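Alr3790 protein (Anabaena sp., PDB 3HIX) is of unknown function but has a rhodanese-like domain, a fold shared with thiosulfate sulfurtransferases, here without the cysteine that carries the persulfide in active members. Local coordinates at residues 15-20 with 47-52; 40-45 with 69-74. All coordinates share one frame; numbering follows the deposited sequence.

Contact 1 (15-20 with 47-52)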
ATOM      1  N   THR A  15      -6.300   6.500  -4.430  1.00 19.35           N
ATOM      2  CA  THR A  15      -6.246   5.674  -3.230  1.00 22.38           C
ATOM      3  C   THR A  15      -4.832   5.157  -3.022  1.00 18.47           C
ATOM      4  O   THR A  15      -4.147   4.811  -3.977  1.00 19.53           O
ATOM      5  CB  THR A  15      -7.210   4.476  -3.356  1.00 26.65           C
ATOM      6  OG1 THR A  15      -8.546   4.962  -3.508  1.00 33.92           O
ATOM      7  CG2 THR A  15      -7.140   3.588  -2.124  1.00 31.56           C
ATOM      8  N   ILE A  16      -4.390   5.122  -1.771  1.00 16.53           N
ATOM      9  CA  ILE A  16      -3.047   4.650  -1.467  1.00 16.13           C
ATOM     10  C   ILE A  16      -3.130   3.300  -0.759  1.00 13.43           C
ATOM     11  O   ILE A  16      -3.885   3.137   0.194  1.00 20.39           O
ATOM     12  CB  ILE A  16      -2.296   5.682  -0.588  1.00 12.74           C
ATOM     13  CG1 ILE A  16      -2.222   7.020  -1.334  1.00 18.38           C
ATOM     14  CG2 ILE A  16      -0.905   5.163  -0.244  1.00 10.20           C
ATOM     15  CD1 ILE A  16      -1.555   8.141  -0.549  1.00 26.30           C
ATOM     16  N   LEU A  17      -2.362   2.331  -1.246  1.00 10.78           N
ATOM     17  CA  LEU A  17      -2.360   0.986  -0.670  1.00 17.53           C
ATOM     18  C   LEU A  17      -0.996   0.660  -0.097  1.00 16.56           C
ATOM     19  O   LEU A  17       0.025   0.894  -0.744  1.00 13.82           O
ATOM     20  CB  LEU A  17      -2.720  -0.060  -1.733  1.00 17.73           C
ATOM     21  CG  LEU A  17      -4.035   0.121  -2.502  1.00 21.58           C
ATOM     22  CD1 LEU A  17      -4.291  -1.127  -3.337  1.00 21.71           C
ATOM     23  CD2 LEU A  17      -5.200   0.357  -1.543  1.00 17.30           C
ATOM     24  N   ASP A  18      -0.987   0.136   1.125  1.00 16.88           N
ATOM     25  CA  ASP A  18       0.240  -0.249   1.817  1.00 15.96           C
ATOM     26  C   ASP A  18       0.232  -1.776   1.712  1.00 11.98           C
ATOM     27  O   ASP A  18      -0.624  -2.423   2.301  1.00 17.98           O
ATOM     28  CB  ASP A  18       0.179   0.183   3.296  1.00 15.82           C
ATOM     29  CG  ASP A  18       1.490  -0.043   4.034  1.00 18.11           C
ATOM     30  OD1 ASP A  18       2.232  -0.981   3.674  1.00 16.99           O
ATOM     31  OD2 ASP A  18       1.772   0.708   4.996  1.00 19.79           O
ATOM     32  N   VAL A  19       1.167  -2.339   0.953  1.00 13.81           N
ATOM     33  CA  VAL A  19       1.229  -3.789   0.750  1.00 14.26           C
ATOM     34  C   VAL A  19       2.193  -4.514   1.684  1.00 22.16           C
ATOM     35  O   VAL A  19       2.440  -5.712   1.529  1.00 21.03           O
ATOM     36  CB  VAL A  19       1.597  -4.134  -0.717  1.00 19.36           C
ATOM     37  CG1 VAL A  19       0.510  -3.640  -1.638  1.00 20.88           C
ATOM     38  CG2 VAL A  19       2.949  -3.523  -1.099  1.00 21.89           C
ATOM     39  N   ARG A  20       2.736  -3.794   2.656  1.00 18.70           N
ATOM     40  CA  ARG A  20       3.639  -4.414   3.619  1.00 17.18           C
ATOM     41  C   ARG A  20       2.838  -5.252   4.610  1.00 24.78           C
ATOM     42  O   ARG A  20       1.609  -5.218   4.625  1.00 19.76           O
ATOM     43  CB  ARG A  20       4.420  -3.342   4.386  1.00 14.71           C
ATOM     44  CG  ARG A  20       5.271  -2.445   3.490  1.00 17.16           C
ATOM     45  CD  ARG A  20       5.852  -1.284   4.278  1.00 16.76           C
ATOM     46  NE  ARG A  20       4.802  -0.502   4.924  1.00 14.01           N
ATOM     47  CZ  ARG A  20       5.012   0.363   5.915  1.00 18.57           C
ATOM     48  NH1 ARG A  20       6.240   0.567   6.368  1.00 19.94           N
ATOM     49  NH2 ARG A  20       3.990   0.983   6.489  1.00 15.45           N
ATOM     50  N   SER A  47     -12.433  -6.746  -4.476  1.00 24.70           N
ATOM     51  CA  SER A  47     -13.731  -6.639  -3.818  1.00 32.47           C
ATOM     52  C   SER A  47     -13.999  -5.270  -3.205  1.00 34.89           C
ATOM     53  O   SER A  47     -15.137  -4.962  -2.853  1.00 38.66           O
ATOM     54  CB  SER A  47     -13.856  -7.702  -2.725  1.00 35.02           C
ATOM     55  OG  SER A  47     -13.066  -7.374  -1.596  1.00 39.44           O
ATOM     56  N   SER A  48     -12.962  -4.444  -3.089  1.00 30.18           N
ATOM     57  CA  SER A  48     -13.119  -3.129  -2.474  1.00 34.41           C
ATOM     58  C   SER A  48     -12.952  -1.938  -3.405  1.00 33.41           C
ATOM     59  O   SER A  48     -13.462  -0.855  -3.125  1.00 31.18           O
ATOM     60  CB  SER A  48     -12.118  -2.970  -1.328  1.00 40.25           C
ATOM     61  OG  SER A  48     -12.166  -4.071  -0.442  1.00 51.21           O
ATOM     62  N   LEU A  49     -12.240  -2.128  -4.509  1.00 26.27           N
ATOM     63  CA  LEU A  49     -11.977  -1.016  -5.417  1.00 21.36           C
ATOM     64  C   LEU A  49     -12.364  -1.279  -6.864  1.00 24.81           C
ATOM     65  O   LEU A  49     -12.234  -2.401  -7.353  1.00 30.99           O
ATOM     66  CB  LEU A  49     -10.486  -0.672  -5.369  1.00 20.34           C
ATOM     67  CG  LEU A  49      -9.840  -0.527  -3.990  1.00 22.25           C
ATOM     68  CD1 LEU A  49      -8.322  -0.485  -4.125  1.00 22.94           C
ATOM     69  CD2 LEU A  49     -10.357   0.738  -3.320  1.00 25.80           C
ATOM     70  N   GLU A  50     -12.837  -0.240  -7.546  1.00 32.01           N
ATOM     71  CA  GLU A  50     -13.192  -0.364  -8.956  1.00 34.07           C
ATOM     72  C   GLU A  50     -11.897  -0.297  -9.755  1.00 29.68           C
ATOM     73  O   GLU A  50     -10.965   0.419  -9.389  1.00 20.81           O
ATOM     74  CB  GLU A  50     -14.137   0.753  -9.402  1.00 42.07           C
ATOM     75  CG  GLU A  50     -13.892   2.099  -8.761  1.00 50.96           C
ATOM     76  CD  GLU A  50     -14.599   2.223  -7.429  1.00 64.62           C
ATOM     77  OE1 GLU A  50     -15.841   2.085  -7.404  1.00 70.12           O
ATOM     78  OE2 GLU A  50     -13.917   2.456  -6.410  1.00 67.43           O
ATOM     79  N   LYS A  51     -11.854  -1.037 -10.855  1.00 26.74           N
ATOM     80  CA  LYS A  51     -10.658  -1.105 -11.682  1.00 26.77           C
ATOM     81  C   LYS A  51     -10.267   0.178 -12.411  1.00 30.81           C
ATOM     82  O   LYS A  51      -9.161   0.274 -12.945  1.00 27.20           O
ATOM     83  CB  LYS A  51     -10.809  -2.265 -12.664  1.00 26.87           C
ATOM     84  CG  LYS A  51     -10.946  -3.611 -11.956  1.00 29.78           C
ATOM     85  CD  LYS A  51     -11.398  -4.703 -12.905  1.00 38.49           C
ATOM     86  CE  LYS A  51     -11.715  -5.984 -12.162  1.00 39.05           C
ATOM     87  NZ  LYS A  51     -10.513  -6.531 -11.498  1.00 41.63           N
ATOM     88  N   SER A  52     -11.160   1.161 -12.433  1.00 22.91           N
ATOM     89  CA  SER A  52     -10.865   2.427 -13.095  1.00 22.55           C
ATOM     90  C   SER A  52     -10.243   3.431 -12.127  1.00 24.04           C
ATOM     91  O   SER A  52      -9.780   4.497 -12.537  1.00 32.29           O
ATOM     92  CB  SER A  52     -12.146   3.017 -13.682  1.00 32.02           C
ATOM     93  OG  SER A  52     -13.136   3.142 -12.675  1.00 36.26           O
TER
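L17 and L49 meet tip to tip, making the closest contact between strand 15-18 and the loop that leaves helix 41-48; T15 adds as much surface as L17. Both methyls of L17 approach a single methyl of L49: L17 CD2 lies 4.1 Å from L49 CD1, and L17 CD1 follows at 4.2 Å from the same L49 CD1. The two leucines share one first-torsion setting, with CG opposite the carbonyl carbon (chi1 -55° in L17, -48° in L49), and each sends its branched end across the gap. The second methyl of L49 faces further back along the strand, where T15 CG2 stands loosely 4.5 Å from L49 CD2. L49 is the first residue to abandon helical geometry, and its side chain lies against strands 15-18 and 55-58, where I55 packs against both leucines.

No hydrogen bond crosses between the segments; within 15-20 the salient polar feature is the D18-R20 pair, while the strand's backbone bonds to neighbours 34-35 and 55-58. The guanidinium of R20 grips the D18 carboxylate side-on, NE reaching OD1 of D18 at 2.9 Å and NH2 reaching OD2 of D18 at 2.7 Å. Both bonds use syn lone pairs, and the carboxylate meets the guanidinium at its edge, close to its plane. D18 OD1 also accepts the backbone N of R20 at 3.0 Å, closing an Asx turn, so one oxygen fixes both main chain and side chain of the arginine. R20 NH2 has a second acceptor in G28 O.

The D-x-R salt bridge at the end of this strand is a hallmark of the rhodanese fold, in which a parallel sheet is covered by helices; the leucine pair seats the exit of one such helix on its central strands.

Contact 2 (40-45 with 69-74); sequences DLVDRA and VNLLRS
The L72 side chain is the main bump of this interface, and it fits the groove between L41 and A45, one helical turn apart on helix 41-48. Its CD2 methyl settles between them: L72 CD2 is 3.8 Å from L41 CG and also 3.8 Å from A45 CB, the small alanine allowing the methyl to sit close to the opposing helix. L41 answers by lying across the leucine at about a right angle. Its CG is opposite the backbone N (chi1 180°), which brings its CD2 methyl against the branch point of its partner, with L41 CD2 3.9 Å from L72 CG. The two isobutyl groups thus interlock, each methyl-bearing end set against the branch of the other.

A second, shallower fit lies beside the first, nearer the solvent. V42 points one methyl at the backbone of the other helix: V42 CG2 is 4.0 Å from L71 CB and equally 4.0 Å from L71 O, so it rests on the shoulder where the L71 side chain leaves the main chain. L71 and V42 also cross at roughly a right angle, forming the outer edge of the hydrophobic patch.

The helix axes approach to 9.9 Å and cross at -49°. Sign and size suit ridges-into-grooves packing with rows of residues spaced four apart, of which L41 and A45 form one.

Contacts with the strands place both helices side by side on the same face of the parallel sheet: L72 extends inward to V57 of strand 55-58 and V80 of strand 80-82, V69 reaches the same strands, and L41 meets L17 of strand 15-18. L41 also packs on M36 and A45 on F77, residues of the loops after strand 34-35 and after helix 62-74.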
ATOM      1  N   ASP A  40      -2.946 -10.934   0.301  1.00 27.94           N
ATOM      2  CA  ASP A  40      -4.390 -10.750   0.110  1.00 28.01           C
ATOM      3  C   ASP A  40      -4.749  -9.583  -0.800  1.00 26.70           C
ATOM      4  O   ASP A  40      -5.919  -9.261  -0.975  1.00 27.46           O
ATOM      5  CB  ASP A  40      -5.083 -10.542   1.457  1.00 31.43           C
ATOM      6  CG  ASP A  40      -5.207 -11.821   2.247  1.00 35.31           C
ATOM      7  OD1 ASP A  40      -5.776 -12.794   1.709  1.00 41.21           O
ATOM      8  OD2 ASP A  40      -4.739 -11.851   3.405  1.00 37.51           O
ATOM      9  N   LEU A  41      -3.736  -8.965  -1.394  1.00 26.68           N
ATOM     10  CA  LEU A  41      -3.935  -7.808  -2.256  1.00 25.63           C
ATOM     11  C   LEU A  41      -4.959  -7.938  -3.383  1.00 23.20           C
ATOM     12  O   LEU A  41      -5.925  -7.179  -3.435  1.00 27.06           O
ATOM     13  CB  LEU A  41      -2.599  -7.379  -2.843  1.00 20.60           C
ATOM     14  CG  LEU A  41      -2.629  -6.174  -3.780  1.00 17.10           C
ATOM     15  CD1 LEU A  41      -3.212  -4.942  -3.082  1.00 17.27           C
ATOM     16  CD2 LEU A  41      -1.216  -5.919  -4.244  1.00 16.11           C
ATOM     17  N   VAL A  42      -4.751  -8.877  -4.299  1.00 22.02           N
ATOM     18  CA  VAL A  42      -5.694  -9.022  -5.400  1.00 25.56           C
ATOM     19  C   VAL A  42      -7.122  -9.256  -4.907  1.00 28.77           C
ATOM     20  O   VAL A  42      -8.052  -8.651  -5.425  1.00 21.07           O
ATOM     21  CB  VAL A  42      -5.285 -10.164  -6.357  1.00 28.36           C
ATOM     22  CG1 VAL A  42      -6.337 -10.325  -7.450  1.00 27.64           C
ATOM     23  CG2 VAL A  42      -3.936  -9.858  -6.979  1.00 20.02           C
ATOM     24  N   ASP A  43      -7.303 -10.119  -3.910  1.00 33.17           N
ATOM     25  CA  ASP A  43      -8.637 -10.388  -3.371  1.00 38.91           C
ATOM     26  C   ASP A  43      -9.296  -9.131  -2.823  1.00 32.09           C
ATOM     27  O   ASP A  43     -10.391  -8.755  -3.238  1.00 32.86           O
ATOM     28  CB  ASP A  43      -8.572 -11.420  -2.246  1.00 46.76           C
ATOM     29  CG  ASP A  43      -8.284 -12.810  -2.748  1.00 55.37           C
ATOM     30  OD1 ASP A  43      -8.550 -13.087  -3.937  1.00 58.64           O
ATOM     31  OD2 ASP A  43      -7.809 -13.634  -1.942  1.00 59.58           O
ATOM     32  N   ARG A  44      -8.619  -8.480  -1.887  1.00 25.92           N
ATOM     33  CA  ARG A  44      -9.166  -7.278  -1.274  1.00 27.60           C
ATOM     34  C   ARG A  44      -9.430  -6.134  -2.250  1.00 25.56           C
ATOM     35  O   ARG A  44     -10.493  -5.511  -2.204  1.00 30.86           O
ATOM     36  CB  ARG A  44      -8.247  -6.789  -0.159  1.00 25.77           C
ATOM     37  CG  ARG A  44      -8.147  -7.732   1.020  1.00 32.82           C
ATOM     38  CD  ARG A  44      -7.343  -7.084   2.125  1.00 34.25           C
ATOM     39  NE  ARG A  44      -7.215  -7.942   3.298  1.00 43.73           N
ATOM     40  CZ  ARG A  44      -6.555  -7.593   4.397  1.00 46.56           C
ATOM     41  NH1 ARG A  44      -5.969  -6.405   4.465  1.00 46.48           N
ATOM     42  NH2 ARG A  44      -6.483  -8.424   5.428  1.00 42.24           N
ATOM     43  N   ALA A  45      -8.466  -5.848  -3.119  1.00 20.20           N
ATOM     44  CA  ALA A  45      -8.631  -4.776  -4.093  1.00 23.74           C
ATOM     45  C   ALA A  45      -9.774  -5.084  -5.060  1.00 23.01           C
ATOM     46  O   ALA A  45     -10.544  -4.197  -5.430  1.00 29.00           O
ATOM     47  CB  ALA A  45      -7.339  -4.568  -4.863  1.00 23.82           C
ATOM     48  N   VAL A  69       2.342  -3.960  -7.915  1.00 15.23           N
ATOM     49  CA  VAL A  69       1.826  -3.235  -9.074  1.00 19.35           C
ATOM     50  C   VAL A  69       1.538  -4.190 -10.227  1.00 21.70           C
ATOM     51  O   VAL A  69       0.543  -4.049 -10.923  1.00 21.15           O
ATOM     52  CB  VAL A  69       2.818  -2.164  -9.562  1.00 19.29           C
ATOM     53  CG1 VAL A  69       2.267  -1.471 -10.799  1.00 22.70           C
ATOM     54  CG2 VAL A  69       3.062  -1.146  -8.461  1.00 20.36           C
ATOM     55  N   ASN A  70       2.426  -5.155 -10.430  1.00 20.70           N
ATOM     56  CA  ASN A  70       2.252  -6.131 -11.500  1.00 24.78           C
ATOM     57  C   ASN A  70       1.017  -6.998 -11.214  1.00 19.30           C
ATOM     58  O   ASN A  70       0.229  -7.282 -12.112  1.00 20.33           O
ATOM     59  CB  ASN A  70       3.524  -6.986 -11.635  1.00 26.05           C
ATOM     60  CG  ASN A  70       4.700  -6.204 -12.218  1.00 34.67           C
ATOM     61  OD1 ASN A  70       5.861  -6.585 -12.049  1.00 42.47           O
ATOM     62  ND2 ASN A  70       4.401  -5.115 -12.918  1.00 30.09           N
ATOM     63  N   LEU A  71       0.843  -7.406  -9.961  1.00 15.63           N
ATOM     64  CA  LEU A  71      -0.321  -8.210  -9.583  1.00 15.68           C
ATOM     65  C   LEU A  71      -1.639  -7.472  -9.835  1.00 19.41           C
ATOM     66  O   LEU A  71      -2.600  -8.057 -10.328  1.00 26.33           O
ATOM     67  CB  LEU A  71      -0.260  -8.588  -8.103  1.00 15.47           C
ATOM     68  CG  LEU A  71       0.702  -9.695  -7.688  1.00 25.36           C
ATOM     69  CD1 LEU A  71       0.877  -9.686  -6.188  1.00 23.49           C
ATOM     70  CD2 LEU A  71       0.163 -11.035  -8.169  1.00 32.17           C
ATOM     71  N   LEU A  72      -1.684  -6.187  -9.495  1.00 17.51           N
ATOM     72  CA  LEU A  72      -2.906  -5.403  -9.678  1.00 17.60           C
ATOM     73  C   LEU A  72      -3.196  -5.143 -11.149  1.00 19.23           C
ATOM     74  O   LEU A  72      -4.343  -5.231 -11.587  1.00 23.66           O
ATOM     75  CB  LEU A  72      -2.808  -4.073  -8.915  1.00 17.90           C
ATOM     76  CG  LEU A  72      -2.830  -4.205  -7.386  1.00 23.11           C
ATOM     77  CD1 LEU A  72      -2.520  -2.853  -6.745  1.00 24.69           C
ATOM     78  CD2 LEU A  72      -4.194  -4.722  -6.930  1.00 22.38           C
ATOM     79  N   ARG A  73      -2.165  -4.823 -11.918  1.00 18.34           N
ATOM     80  CA  ARG A  73      -2.374  -4.575 -13.338  1.00 21.58           C
ATOM     81  C   ARG A  73      -2.816  -5.860 -14.027  1.00 24.44           C
ATOM     82  O   ARG A  73      -3.689  -5.832 -14.895  1.00 26.38           O
ATOM     83  CB  ARG A  73      -1.102  -4.035 -13.988  1.00 20.60           C
ATOM     84  CG  ARG A  73      -0.754  -2.624 -13.561  1.00 18.58           C
ATOM     85  CD  ARG A  73       0.460  -2.099 -14.311  1.00 27.41           C
ATOM     86  NE  ARG A  73       0.835  -0.762 -13.860  1.00 28.12           N
ATOM     87  CZ  ARG A  73       2.027  -0.212 -14.065  1.00 30.35           C
ATOM     88  NH1 ARG A  73       2.963  -0.885 -14.723  1.00 33.02           N
ATOM     89  NH2 ARG A  73       2.295   0.997 -13.589  1.00 29.93           N
ATOM     90  N   SER A  74      -2.223  -6.987 -13.640  1.00 23.21           N
ATOM     91  CA  SER A  74      -2.599  -8.259 -14.243  1.00 27.94           C
ATOM     92  C   SER A  74      -4.020  -8.635 -13.839  1.00 25.72           C
ATOM     93  O   SER A  74      -4.674  -9.418 -14.518  1.00 25.23           O
ATOM     94  CB  SER A  74      -1.628  -9.367 -13.822  1.00 29.57           C
ATOM     95  OG  SER A  74      -0.337  -9.136 -14.355  1.00 35.09           O
TER

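In the fold
From the N terminus, strand 15-18 comes first and the chain then runs through strand 34-35 into helix 41-48. The start of that helix opens contact 2 before its end closes contact 1, a loop that returns the chain to the first strand. After strand 55-58, helix 62-74 closes contact 2, so the two loops cross rather than nest. Both contacts share helix 41-48 and their centres lie about 8 Å apart. They merge into one hydrophobic layer: L17 CD1 touches L41 CD1 at 4.0 Å, and V19 CG1 meets L41 CD2 at 3.9 Å. Together they bind two neighbouring helices to each other and to the central parallel sheet.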